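Local coordinates for Exo beta-1,2-glucooligosaccharide sophorohydrolase (non-reducing end) (Parabacteroides distasonis ATCC 8503, PDB 5Z06), which hydrolyses linear beta-1,2-glucan and beta-1,2-glucooligosaccharides of four or more units as an exo-enzyme, releasing sophorose from the non-reducing end, at residues D7-F11 with I152-V158; P84-Q90 with D175-P181; I468-L472 with M485-W490; M471-P477 with D692-I697. One frame throughout, in Å; residues are numbered along the deposited sequence.

Interaction 1: D7-F11 with I152-V158; sequences DYVFF and IKKLAAV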
loop_
_atom_site.group_PDB
_atom_site.type_symbol
_atom_site.label_atom_id
_atom_site.label_comp_id
_atom_site.label_asym_id
_atom_site.label_seq_id
_atom_site.Cartn_x
_atom_site.Cartn_y
_atom_site.Cartn_z
ATOM N N ASP A 7 16.887 1.276 6.906
ATOM C CA ASP A 7 17.188 1.614 8.278
ATOM C C ASP A 7 15.955 1.261 9.096
ATOM O O ASP A 7 14.822 1.487 8.653
ATOM C CB ASP A 7 17.529 3.078 8.385
ATOM C CG ASP A 7 18.695 3.447 7.528
ATOM O OD1 ASP A 7 19.690 2.685 7.514
ATOM O OD2 ASP A 7 18.606 4.501 6.877
ATOM N N TYR A 8 16.183 0.679 10.268
ATOM C CA TYR A 8 15.113 0.391 11.214
ATOM C C TYR A 8 14.807 1.667 12.003
ATOM O O TYR A 8 15.493 2.026 12.985
ATOM C CB TYR A 8 15.546 -0.728 12.108
ATOM C CG TYR A 8 14.469 -1.308 12.956
ATOM C CD1 TYR A 8 13.728 -2.393 12.514
ATOM C CD2 TYR A 8 14.221 -0.818 14.231
ATOM C CE1 TYR A 8 12.766 -2.963 13.316
ATOM C CE2 TYR A 8 13.246 -1.383 15.031
ATOM C CZ TYR A 8 12.525 -2.448 14.568
ATOM O OH TYR A 8 11.567 -3.017 15.360
ATOM N N VAL A 9 13.777 2.363 11.529
ATOM C CA VAL A 9 13.431 3.704 11.981
ATOM C C VAL A 9 12.258 3.624 12.944
ATOM O O VAL A 9 11.268 2.992 12.640
ATOM C CB VAL A 9 13.062 4.584 10.769
ATOM C CG1 VAL A 9 12.559 5.962 11.183
ATOM C CG2 VAL A 9 14.264 4.724 9.852
ATOM N N PHE A 10 12.371 4.278 14.094
ATOM C CA PHE A 10 11.255 4.429 15.017
ATOM C C PHE A 10 10.434 5.669 14.696
ATOM O O PHE A 10 9.229 5.685 14.891
ATOM C CB PHE A 10 11.761 4.515 16.446
ATOM C CG PHE A 10 12.414 3.269 16.908
ATOM C CD1 PHE A 10 11.652 2.219 17.380
ATOM C CD2 PHE A 10 13.799 3.130 16.850
ATOM C CE1 PHE A 10 12.250 1.044 17.803
ATOM C CE2 PHE A 10 14.406 1.956 17.285
ATOM C CZ PHE A 10 13.634 0.916 17.764
ATOM N N PHE A 11 11.099 6.731 14.259
ATOM C CA PHE A 11 10.396 7.904 13.812
ATOM C C PHE A 11 11.242 8.718 12.869
ATOM O O PHE A 11 12.387 9.036 13.182
ATOM C CB PHE A 11 10.024 8.769 15.002
ATOM C CG PHE A 11 9.253 9.978 14.619
ATOM C CD1 PHE A 11 7.887 9.897 14.440
ATOM C CD2 PHE A 11 9.890 11.189 14.411
ATOM C CE1 PHE A 11 7.163 11.000 14.071
ATOM C CE2 PHE A 11 9.163 12.303 14.033
ATOM C CZ PHE A 11 7.799 12.213 13.865
ATOM N N ILE A 152 16.022 -7.923 14.948
ATOM C CA ILE A 152 15.828 -6.467 15.022
ATOM C C ILE A 152 14.375 -6.070 15.321
ATOM O O ILE A 152 14.122 -5.118 16.060
ATOM C CB ILE A 152 16.349 -5.766 13.741
ATOM C CG1 ILE A 152 16.464 -4.261 13.958
ATOM C CG2 ILE A 152 15.483 -6.114 12.526
ATOM C CD1 ILE A 152 17.249 -3.558 12.870
ATOM N N LYS A 153 13.432 -6.838 14.798
ATOM C CA LYS A 153 12.017 -6.598 15.030
ATOM C C LYS A 153 11.556 -6.838 16.448
ATOM O O LYS A 153 10.436 -6.453 16.792
ATOM C CB LYS A 153 11.172 -7.439 14.079
ATOM C CG LYS A 153 11.353 -6.960 12.666
ATOM C CD LYS A 153 10.338 -7.561 11.734
ATOM C CE LYS A 153 10.637 -7.061 10.341
ATOM N NZ LYS A 153 9.694 -7.714 9.424
ATOM N N LYS A 154 12.396 -7.468 17.267
ATOM C CA LYS A 154 12.148 -7.505 18.713
ATOM C C LYS A 154 12.413 -6.157 19.415
ATOM O O LYS A 154 12.054 -5.987 20.582
ATOM C CB LYS A 154 12.926 -8.658 19.348
ATOM C CG LYS A 154 12.293 -9.999 18.993
ATOM C CD LYS A 154 13.155 -11.188 19.354
ATOM C CE LYS A 154 12.309 -12.459 19.297
ATOM N NZ LYS A 154 13.149 -13.681 19.207
ATOM N N LEU A 155 13.053 -5.223 18.718
ATOM C CA LEU A 155 13.256 -3.878 19.235
ATOM C C LEU A 155 12.010 -3.088 18.854
ATOM O O LEU A 155 11.964 -2.407 17.815
ATOM C CB LEU A 155 14.541 -3.271 18.656
ATOM C CG LEU A 155 15.826 -4.129 18.828
ATOM C CD1 LEU A 155 17.031 -3.361 18.310
ATOM C CD2 LEU A 155 16.064 -4.575 20.273
ATOM N N ALA A 156 10.985 -3.237 19.687
ATOM C CA ALA A 156 9.638 -2.754 19.369
ATOM C C ALA A 156 9.522 -1.242 19.519
ATOM O O ALA A 156 8.837 -0.600 18.727
ATOM C CB ALA A 156 8.590 -3.449 20.223
ATOM N N ALA A 157 10.165 -0.674 20.533
ATOM C CA ALA A 157 9.983 0.736 20.808
ATOM C C ALA A 157 11.152 1.321 21.537
ATOM O O ALA A 157 11.854 0.616 22.245
ATOM C CB ALA A 157 8.705 0.957 21.607
ATOM N N VAL A 158 11.361 2.616 21.324
ATOM C CA VAL A 158 12.229 3.419 22.144
ATOM C C VAL A 158 11.368 3.945 23.289
ATOM O O VAL A 158 10.394 4.655 23.047
ATOM C CB VAL A 158 12.825 4.569 21.339
ATOM C CG1 VAL A 158 13.581 5.531 22.238
ATOM C CG2 VAL A 158 13.748 4.002 20.285
HETATM O O HOH W 1 9.369 -4.391 15.396
#
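Two sheets of the all-beta N-terminal part of the enzyme meet where Y8 and F10, on segment 7-11, pack on I152-V158, a turn and the first residues of strand 155-161. The Y8 hydroxyl donates to L155 O at 2.6 Å from above the carbonyl plane, 46° out of it; the accepting carbonyl belongs to the residue about which the chain makes an inverse gamma turn. Water 1 donates to the same hydroxyl at 2.6 Å and to K153 O, so Y8 OH gives one bond and receives another. With CG anti to the backbone N (chi1 -169°), the Y8 ring lies alongside I152, whose CG1 sits over one face, 3.8 Å from the centroid, while its CD1 presses on Y8 CB at 3.4 Å. F10 turns its ring to V158 instead: V158 CG2 stands over the centre of a face, 3.6 Å from the centroid, in a CH-pi contact, and the ring edge faces A156 O and L155 O. Y72 stacks on Y8, while I70 touches F10. A classic bulge sets A156 and A157 opposite R108. The contact is mostly apolar; its one direct hydrogen bond pins a buried phenol to the turn and, with the water, probably limits rotation of the hydroxyl.

Interaction 2: P84-Q90 with D175-P181; sequences PSTLSMQ and DDIELLP. With CA (calcium ion), chain C.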
loop_
_atom_site.group_PDB
_atom_site.type_symbol
_atom_site.label_atom_id
_atom_site.label_comp_id
_atom_site.label_asym_id
_atom_site.label_seq_id
_atom_site.Cartn_x
_atom_site.Cartn_y
_atom_site.Cartn_z
ATOM N N PRO A 84 22.419 -2.718 12.895
ATOM C CA PRO A 84 22.635 -1.479 13.571
ATOM C C PRO A 84 23.544 -1.671 14.773
ATOM O O PRO A 84 23.561 -2.744 15.363
ATOM C CB PRO A 84 21.233 -1.106 14.031
ATOM C CG PRO A 84 20.593 -2.412 14.370
ATOM C CD PRO A 84 21.263 -3.439 13.476
ATOM N N SER A 85 24.297 -0.630 15.099
ATOM C CA SER A 85 25.062 -0.561 16.341
ATOM C C SER A 85 24.582 0.545 17.259
ATOM O O SER A 85 24.927 0.541 18.436
ATOM C CB SER A 85 26.530 -0.299 16.036
ATOM O OG SER A 85 27.134 -1.442 15.485
ATOM N N THR A 86 23.803 1.494 16.734
ATOM C CA THR A 86 23.502 2.720 17.459
ATOM C C THR A 86 22.019 3.062 17.351
ATOM O O THR A 86 21.389 2.799 16.333
ATOM C CB THR A 86 24.340 3.913 16.949
ATOM O OG1 THR A 86 23.871 4.315 15.668
ATOM C CG2 THR A 86 25.826 3.559 16.835
ATOM N N LEU A 87 21.473 3.617 18.426
ATOM C CA LEU A 87 20.211 4.323 18.381
ATOM C C LEU A 87 20.556 5.777 18.190
ATOM O O LEU A 87 21.044 6.435 19.108
ATOM C CB LEU A 87 19.438 4.133 19.668
ATOM C CG LEU A 87 18.188 4.995 19.852
ATOM C CD1 LEU A 87 17.142 4.638 18.806
ATOM C CD2 LEU A 87 17.646 4.776 21.248
ATOM N N SER A 88 20.335 6.273 16.983
ATOM C CA SER A 88 20.519 7.676 16.683
ATOM C C SER A 88 19.185 8.431 16.783
ATOM O O SER A 88 18.150 7.923 16.373
ATOM C CB SER A 88 21.122 7.836 15.311
ATOM O OG SER A 88 21.025 9.169 14.865
ATOM N N MET A 89 19.221 9.622 17.377
ATOM C CA MET A 89 18.095 10.549 17.380
ATOM C C MET A 89 18.587 11.963 17.130
ATOM O O MET A 89 19.785 12.255 17.197
ATOM C CB MET A 89 17.391 10.565 18.725
ATOM C CG MET A 89 17.402 9.259 19.473
ATOM S SD MET A 89 16.314 9.398 20.884
ATOM C CE MET A 89 17.310 10.408 21.962
ATOM N N GLN A 90 17.634 12.840 16.871
ATOM C CA GLN A 90 17.865 14.263 16.881
ATOM C C GLN A 90 17.029 14.763 18.051
ATOM O O GLN A 90 15.845 14.423 18.150
ATOM C CB GLN A 90 17.425 14.886 15.567
ATOM C CG GLN A 90 18.310 14.506 14.393
ATOM C CD GLN A 90 19.599 15.294 14.313
ATOM O OE1 GLN A 90 19.835 16.235 15.073
ATOM N NE2 GLN A 90 20.440 14.923 13.370
ATOM N N ASP A 175 13.284 13.775 16.944
ATOM C CA ASP A 175 13.143 13.490 15.553
ATOM C C ASP A 175 14.187 12.442 15.137
ATOM O O ASP A 175 15.188 12.222 15.826
ATOM C CB ASP A 175 13.324 14.789 14.759
ATOM C CG ASP A 175 12.622 14.761 13.436
ATOM O OD1 ASP A 175 11.942 13.768 13.132
ATOM O OD2 ASP A 175 12.734 15.734 12.671
ATOM N N ASP A 176 13.926 11.792 14.015
ATOM C CA ASP A 176 14.871 10.881 13.382
ATOM C C ASP A 176 15.433 9.831 14.318
ATOM O O ASP A 176 16.644 9.624 14.408
ATOM C CB ASP A 176 15.928 11.695 12.697
ATOM C CG ASP A 176 15.316 12.698 11.783
ATOM O OD1 ASP A 176 14.451 12.292 10.981
ATOM O OD2 ASP A 176 15.641 13.885 11.901
ATOM N N ILE A 177 14.499 9.180 14.999
ATOM C CA ILE A 177 14.780 8.133 15.949
ATOM C C ILE A 177 14.903 6.882 15.117
ATOM O O ILE A 177 13.940 6.431 14.477
ATOM C CB ILE A 177 13.662 7.963 16.966
ATOM C CG1 ILE A 177 13.311 9.315 17.597
ATOM C CG2 ILE A 177 14.087 6.960 18.020
ATOM C CD1 ILE A 177 12.101 9.301 18.474
ATOM N N GLU A 178 16.108 6.339 15.100
ATOM C CA GLU A 178 16.428 5.242 14.214
ATOM C C GLU A 178 17.663 4.487 14.675
ATOM O O GLU A 178 18.527 5.033 15.395
ATOM C CB GLU A 178 16.659 5.768 12.792
ATOM C CG GLU A 178 17.781 6.778 12.671
ATOM C CD GLU A 178 17.859 7.413 11.299
ATOM O OE1 GLU A 178 17.235 6.910 10.333
ATOM O OE2 GLU A 178 18.565 8.427 11.188
ATOM N N LEU A 179 17.730 3.235 14.236
ATOM C CA LEU A 179 18.910 2.427 14.399
ATOM C C LEU A 179 19.776 2.623 13.172
ATOM O O LEU A 179 19.270 2.588 12.049
ATOM C CB LEU A 179 18.537 0.967 14.579
ATOM C CG LEU A 179 17.610 0.639 15.735
ATOM C CD1 LEU A 179 17.488 -0.859 15.881
ATOM C CD2 LEU A 179 18.089 1.267 17.027
ATOM N N LEU A 180 21.067 2.853 13.397
ATOM C CA LEU A 180 22.047 3.074 12.336
ATOM C C LEU A 180 23.238 2.161 12.563
ATOM O O LEU A 180 23.475 1.732 13.691
ATOM C CB LEU A 180 22.542 4.511 12.337
ATOM C CG LEU A 180 21.556 5.592 11.915
ATOM C CD1 LEU A 180 22.147 6.979 12.130
ATOM C CD2 LEU A 180 21.165 5.434 10.455
ATOM N N PRO A 181 23.991 1.862 11.491
ATOM C CA PRO A 181 25.157 1.020 11.676
ATOM C C PRO A 181 26.298 1.824 12.297
ATOM O O PRO A 181 26.291 3.047 12.225
ATOM C CB PRO A 181 25.483 0.555 10.254
ATOM C CG PRO A 181 24.938 1.613 9.379
ATOM C CD PRO A 181 23.761 2.197 10.076
HETATM CA CA CA C . 11.101 14.627 10.986
HETATM O O HOH W 2 18.969 9.954 13.358
#
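P84 crosses L179 at a slant, its CB only 3.4 Å from L179 CB, a tight fit, and its CG near L179 CD1. L87 and L179 share one face of the sheet; I177, beside a bulge, lies along L87 with its end turned in the same direction. L87 CD1 is 3.9 Å from I177 CG2 and equally close to L179 CD2. These side chains meet V158 and L155 of the second sheet. T86, S88 and L180 occupy the other face, where L180 CD1 presses on S88 CB at 3.5 Å. The segments are antiparallel neighbours in a sheet, their axes at 153°, with two irregularities: a classic bulge puts S85 and T86 opposite L180, and the register slips by one residue between S88 and Q90. At the first bulge L180 O takes three donors, S85 N, T86 N and T86 OG1. The T86 hydroxyl, placed between its own N and carbonyl carbon (chi1 72°), lies 3.3 Å from L180 O, 54° out of the carbonyl plane. A valine in place of T86 would probably leave L180 O with the two backbone donors alone. Water 2 links S88 OG, D176 O and E178 OE2; the E178 carboxylate also pairs with K218. At the far end D175 pairs with Q90 and grips the calcium ion with OD1 at 2.5 Å and OD2 at 2.6 Å; E12, N13, T49 and N52 complete the site.

Interaction 3: I468-L472 with M485-W490; sequences ITYML and MYYSGW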
loop_
_atom_site.group_PDB
_atom_site.type_symbol
_atom_site.label_atom_id
_atom_site.label_comp_id
_atom_site.label_asym_id
_atom_site.label_seq_id
_atom_site.Cartn_x
_atom_site.Cartn_y
_atom_site.Cartn_z
ATOM N N ILE A 468 -12.784 -14.752 -11.428
ATOM C CA ILE A 468 -11.985 -14.725 -12.646
ATOM C C ILE A 468 -11.058 -15.930 -12.712
ATOM O O ILE A 468 -10.646 -16.327 -13.790
ATOM C CB ILE A 468 -11.150 -13.418 -12.768
ATOM C CG1 ILE A 468 -10.634 -13.210 -14.189
ATOM C CG2 ILE A 468 -9.968 -13.384 -11.792
ATOM C CD1 ILE A 468 -11.680 -12.729 -15.145
ATOM N N THR A 469 -10.715 -16.483 -11.545
ATOM C CA THR A 469 -9.964 -17.735 -11.458
ATOM C C THR A 469 -10.744 -18.884 -12.110
ATOM O O THR A 469 -10.193 -19.681 -12.894
ATOM C CB THR A 469 -9.627 -18.075 -9.999
ATOM O OG1 THR A 469 -9.211 -16.885 -9.303
ATOM C CG2 THR A 469 -8.535 -19.113 -9.949
ATOM N N TYR A 470 -12.029 -18.952 -11.816
ATOM C CA TYR A 470 -12.891 -19.927 -12.484
ATOM C C TYR A 470 -13.125 -19.558 -13.926
ATOM O O TYR A 470 -13.099 -20.408 -14.789
ATOM C CB TYR A 470 -14.217 -20.098 -11.760
ATOM C CG TYR A 470 -14.093 -20.995 -10.572
ATOM C CD1 TYR A 470 -13.758 -20.486 -9.326
ATOM C CD2 TYR A 470 -14.286 -22.371 -10.702
ATOM C CE1 TYR A 470 -13.661 -21.314 -8.239
ATOM C CE2 TYR A 470 -14.171 -23.208 -9.617
ATOM C CZ TYR A 470 -13.855 -22.678 -8.394
ATOM O OH TYR A 470 -13.739 -23.526 -7.326
ATOM N N MET A 471 -13.328 -18.280 -14.180
ATOM C CA MET A 471 -13.554 -17.830 -15.536
ATOM C C MET A 471 -12.385 -18.256 -16.391
ATOM O O MET A 471 -12.581 -18.930 -17.396
ATOM C CB MET A 471 -13.709 -16.326 -15.604
ATOM C CG MET A 471 -14.982 -15.829 -14.971
ATOM S SD MET A 471 -16.395 -16.094 -16.044
ATOM C CE MET A 471 -17.558 -16.458 -14.753
ATOM N N LEU A 472 -11.180 -17.895 -15.969
ATOM C CA LEU A 472 -10.008 -18.151 -16.790
ATOM C C LEU A 472 -9.714 -19.619 -16.890
ATOM O O LEU A 472 -9.340 -20.087 -17.963
ATOM C CB LEU A 472 -8.794 -17.362 -16.328
ATOM C CG LEU A 472 -8.939 -15.867 -16.641
ATOM C CD1 LEU A 472 -7.875 -15.055 -15.908
ATOM C CD2 LEU A 472 -8.815 -15.594 -18.126
ATOM N N MET A 485 -17.819 -26.361 -13.415
ATOM C CA MET A 485 -17.005 -25.993 -12.268
ATOM C C MET A 485 -17.349 -24.625 -11.692
ATOM O O MET A 485 -17.133 -24.386 -10.503
ATOM C CB MET A 485 -15.533 -26.040 -12.644
ATOM C CG MET A 485 -15.083 -27.417 -13.090
ATOM S SD MET A 485 -14.999 -28.538 -11.695
ATOM C CE MET A 485 -15.477 -30.080 -12.485
ATOM N N TYR A 486 -17.872 -23.739 -12.535
ATOM C CA TYR A 486 -18.443 -22.493 -12.080
ATOM C C TYR A 486 -19.559 -22.696 -11.051
ATOM O O TYR A 486 -19.635 -21.944 -10.085
ATOM C CB TYR A 486 -18.998 -21.687 -13.246
ATOM C CG TYR A 486 -19.544 -20.359 -12.800
ATOM C CD1 TYR A 486 -18.720 -19.235 -12.712
ATOM C CD2 TYR A 486 -20.891 -20.224 -12.443
ATOM C CE1 TYR A 486 -19.233 -18.009 -12.312
ATOM C CE2 TYR A 486 -21.402 -19.012 -12.021
ATOM C CZ TYR A 486 -20.568 -17.909 -11.957
ATOM O OH TYR A 486 -21.078 -16.731 -11.524
ATOM N N TYR A 487 -20.417 -23.693 -11.245
ATOM C CA TYR A 487 -21.509 -23.958 -10.271
ATOM C C TYR A 487 -21.131 -24.916 -9.173
ATOM O O TYR A 487 -21.578 -24.765 -8.046
ATOM C CB TYR A 487 -22.793 -24.428 -10.979
ATOM C CG TYR A 487 -23.379 -23.319 -11.799
ATOM C CD1 TYR A 487 -24.009 -22.243 -11.184
ATOM C CD2 TYR A 487 -23.224 -23.289 -13.179
ATOM C CE1 TYR A 487 -24.521 -21.195 -11.925
ATOM C CE2 TYR A 487 -23.741 -22.255 -13.922
ATOM C CZ TYR A 487 -24.388 -21.214 -13.282
ATOM O OH TYR A 487 -24.891 -20.181 -14.003
ATOM N N SER A 488 -20.310 -25.898 -9.502
ATOM C CA SER A 488 -19.948 -26.948 -8.557
ATOM C C SER A 488 -18.885 -26.440 -7.581
ATOM O O SER A 488 -18.813 -26.902 -6.444
ATOM C CB SER A 488 -19.452 -28.172 -9.319
ATOM O OG SER A 488 -18.116 -27.988 -9.787
ATOM N N GLY A 489 -18.076 -25.475 -8.033
ATOM C CA GLY A 489 -16.971 -24.932 -7.251
ATOM C C GLY A 489 -17.227 -23.532 -6.766
ATOM O O GLY A 489 -17.632 -23.328 -5.619
ATOM N N TRP A 490 -16.989 -22.567 -7.651
ATOM C CA TRP A 490 -17.257 -21.165 -7.367
ATOM C C TRP A 490 -18.609 -20.970 -6.646
ATOM O O TRP A 490 -18.642 -20.441 -5.537
ATOM C CB TRP A 490 -17.201 -20.370 -8.661
ATOM C CG TRP A 490 -17.829 -19.096 -8.580
ATOM C CD1 TRP A 490 -19.032 -18.763 -9.065
ATOM C CD2 TRP A 490 -17.311 -17.940 -7.922
ATOM N NE1 TRP A 490 -19.299 -17.443 -8.798
ATOM C CE2 TRP A 490 -18.258 -16.913 -8.087
ATOM C CE3 TRP A 490 -16.105 -17.656 -7.263
ATOM C CZ2 TRP A 490 -18.075 -15.621 -7.581
ATOM C CZ3 TRP A 490 -15.911 -16.355 -6.768
ATOM C CH2 TRP A 490 -16.901 -15.362 -6.925
#
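The helix segment carrying Y470 and M471 runs roughly antiparallel to 485-490, the axes 10.2 Å apart and 146° between their directions. Y470 fills a knobs-into-holes site made by M485, Y486, G489 and W490, in a region whose family belongs to the six-hairpin clan, whose glycoside hydrolases are built on an (alpha/alpha)6 barrel. W490 comes over one face of the phenol: its CB lies 3.6 Å from the ring centroid, 17° off the normal, in a CH-pi contact, and its backbone N stands above the same ring, 3.2 Å from Y470 CZ. The helix widens to a pi-type turn at 486-490, where W490 N makes a weak bond to M485 O. At G489 the ring's tip fits close, since a CB there would clash with Y470 OH. That hydroxyl finds its partners outside, L460 O and L444 N. Bent at chi2 and chi3, the M471 chain swings its methyl to the Y486 ring, with M471 CE 3.3 Å from Y486 CE1.

Interaction 4: M471-P477 with D692-I697; sequences MLAIMGP and DVQKGI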
loop_
_atom_site.group_PDB
_atom_site.type_symbol
_atom_site.label_atom_id
_atom_site.label_comp_id
_atom_site.label_asym_id
_atom_site.label_seq_id
_atom_site.Cartn_x
_atom_site.Cartn_y
_atom_site.Cartn_z
ATOM N N MET A 471 -13.328 -18.280 -14.180
ATOM C CA MET A 471 -13.554 -17.830 -15.536
ATOM C C MET A 471 -12.385 -18.256 -16.391
ATOM O O MET A 471 -12.581 -18.930 -17.396
ATOM C CB MET A 471 -13.709 -16.326 -15.604
ATOM C CG MET A 471 -14.982 -15.829 -14.971
ATOM S SD MET A 471 -16.395 -16.094 -16.044
ATOM C CE MET A 471 -17.558 -16.458 -14.753
ATOM N N LEU A 472 -11.180 -17.895 -15.969
ATOM C CA LEU A 472 -10.008 -18.151 -16.790
ATOM C C LEU A 472 -9.714 -19.619 -16.890
ATOM O O LEU A 472 -9.340 -20.087 -17.963
ATOM C CB LEU A 472 -8.794 -17.362 -16.328
ATOM C CG LEU A 472 -8.939 -15.867 -16.641
ATOM C CD1 LEU A 472 -7.875 -15.055 -15.908
ATOM C CD2 LEU A 472 -8.815 -15.594 -18.126
ATOM N N ALA A 473 -9.923 -20.344 -15.796
ATOM C CA ALA A 473 -9.788 -21.786 -15.805
ATOM C C ALA A 473 -10.649 -22.428 -16.874
ATOM O O ALA A 473 -10.198 -23.315 -17.548
ATOM C CB ALA A 473 -10.105 -22.376 -14.441
ATOM N N ILE A 474 -11.875 -21.946 -17.013
ATOM C CA ILE A 474 -12.843 -22.424 -17.985
ATOM C C ILE A 474 -12.531 -21.910 -19.414
ATOM O O ILE A 474 -12.904 -22.536 -20.422
ATOM C CB ILE A 474 -14.261 -21.973 -17.524
ATOM C CG1 ILE A 474 -14.634 -22.668 -16.202
ATOM C CG2 ILE A 474 -15.345 -22.268 -18.565
ATOM C CD1 ILE A 474 -15.777 -22.007 -15.451
ATOM N N MET A 475 -11.877 -20.762 -19.507
ATOM C CA MET A 475 -11.495 -20.195 -20.810
ATOM C C MET A 475 -10.214 -20.774 -21.328
ATOM O O MET A 475 -9.928 -20.654 -22.511
ATOM C CB MET A 475 -11.321 -18.691 -20.695
ATOM C CG MET A 475 -12.597 -17.966 -20.296
ATOM S SD MET A 475 -12.220 -16.385 -19.515
ATOM C CE MET A 475 -13.894 -15.768 -19.320
ATOM N N GLY A 476 -9.413 -21.364 -20.444
ATOM C CA GLY A 476 -8.141 -21.971 -20.820
ATOM C C GLY A 476 -8.369 -22.902 -21.994
ATOM O O GLY A 476 -9.194 -23.801 -21.894
ATOM N N PRO A 477 -7.672 -22.672 -23.121
ATOM C CA PRO A 477 -7.978 -23.430 -24.326
ATOM C C PRO A 477 -7.423 -24.850 -24.312
ATOM O O PRO A 477 -7.988 -25.730 -24.948
ATOM C CB PRO A 477 -7.312 -22.598 -25.423
ATOM C CG PRO A 477 -6.121 -22.021 -24.736
ATOM C CD PRO A 477 -6.631 -21.655 -23.370
ATOM N N ASP A 692 -10.780 -16.763 -26.348
ATOM C CA ASP A 692 -10.965 -17.706 -25.245
ATOM C C ASP A 692 -11.905 -17.215 -24.180
ATOM O O ASP A 692 -12.630 -18.030 -23.578
ATOM C CB ASP A 692 -9.642 -18.085 -24.601
ATOM C CG ASP A 692 -8.704 -18.756 -25.577
ATOM O OD1 ASP A 692 -9.180 -19.257 -26.600
ATOM O OD2 ASP A 692 -7.486 -18.730 -25.349
ATOM N N VAL A 693 -11.892 -15.895 -23.949
ATOM C CA VAL A 693 -12.783 -15.271 -22.982
ATOM C C VAL A 693 -14.213 -15.404 -23.466
ATOM O O VAL A 693 -15.072 -15.830 -22.720
ATOM C CB VAL A 693 -12.416 -13.786 -22.705
ATOM C CG1 VAL A 693 -13.474 -13.088 -21.859
ATOM C CG2 VAL A 693 -11.076 -13.715 -21.983
ATOM N N GLN A 694 -14.460 -15.045 -24.717
ATOM C CA GLN A 694 -15.801 -15.161 -25.276
ATOM C C GLN A 694 -16.309 -16.591 -25.186
ATOM O O GLN A 694 -17.419 -16.802 -24.696
ATOM C CB GLN A 694 -15.852 -14.627 -26.703
ATOM C CG GLN A 694 -15.806 -13.109 -26.740
ATOM C CD GLN A 694 -15.580 -12.539 -28.127
ATOM O OE1 GLN A 694 -15.576 -13.257 -29.121
ATOM N NE2 GLN A 694 -15.386 -11.238 -28.197
ATOM N N LYS A 695 -15.495 -17.564 -25.600
ATOM C CA LYS A 695 -15.899 -18.977 -25.525
ATOM C C LYS A 695 -16.272 -19.427 -24.116
ATOM O O LYS A 695 -17.252 -20.132 -23.938
ATOM C CB LYS A 695 -14.842 -19.942 -26.090
ATOM C CG LYS A 695 -15.134 -20.412 -27.509
ATOM C CD LYS A 695 -15.012 -19.256 -28.510
ATOM C CE LYS A 695 -14.846 -19.711 -29.963
ATOM N NZ LYS A 695 -13.768 -18.932 -30.649
ATOM N N GLY A 696 -15.472 -19.041 -23.131
ATOM C CA GLY A 696 -15.693 -19.475 -21.760
ATOM C C GLY A 696 -16.982 -18.908 -21.199
ATOM O O GLY A 696 -17.733 -19.622 -20.531
ATOM N N ILE A 697 -17.230 -17.634 -21.500
ATOM C CA ILE A 697 -18.454 -16.954 -21.088
ATOM C C ILE A 697 -19.660 -17.642 -21.704
ATOM O O ILE A 697 -20.649 -17.911 -21.003
ATOM C CB ILE A 697 -18.448 -15.470 -21.522
ATOM C CG1 ILE A 697 -17.379 -14.674 -20.747
ATOM C CG2 ILE A 697 -19.824 -14.820 -21.372
ATOM C CD1 ILE A 697 -17.696 -14.370 -19.311
#
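M475 is the knob of this contact, its side chain seated in a hole formed by D692, V693, G696 and I697 on the crossing helix. M475 CG lies 3.7 Å from G696 CA, where a side chain would clash with it. M475 SD passes V693 CA, and M475 CE ends against V693 CG1 at 3.7 Å and I697 CG1 at 3.9 Å. I697 CD1 also meets M471 SD at 3.9 Å. The M475 chain reaches this depth because it is extended beyond CG, with chi3 at 175°. At its base M475 CB packs on D692 O at 3.2 Å. Were M475 shortened to an alanine, V693 and I697 would probably lose the methyl packed against them and a gap would open beside G696. Farther along, the side chains of P477 and D692 cross at about a right angle, with P477 CG 3.6 Å from D692 OD2. That carboxylate is positioned from outside by W427, whose NE1 bonds to D692 OD2. The two helix axes approach to 8.3 Å at 102°, a near-perpendicular crossing that sets the C-terminal end of helix 467-475 against helix 691-702. W427 of helix 414-428 touches M475 and P477, while F687 of helix 682-688 packs on L472 and V693.

From the N terminus, 7-11 opens interaction 1, and the chain then passes through 84-90, which opens interaction 2, before 152-158 closes the first loop and 175-181 the second. The two contacts therefore cross, and they touch: F10 N and I177 O, and Y8 O and L179 N, are probably hydrogen-bonded. Interaction 1 joins the sheet of strand 9-11 to that of strand 155-161, while interaction 2 pairs strands 86-93 and 169-180 within the former sheet. Far along the chain, on the opposite side of its centre, helix 467-475 serves both remaining contacts, which share M471 and L472. Interaction 3 closes a short loop to 485-490; interaction 4 spans over 200 residues to the C-terminal helix 691-702.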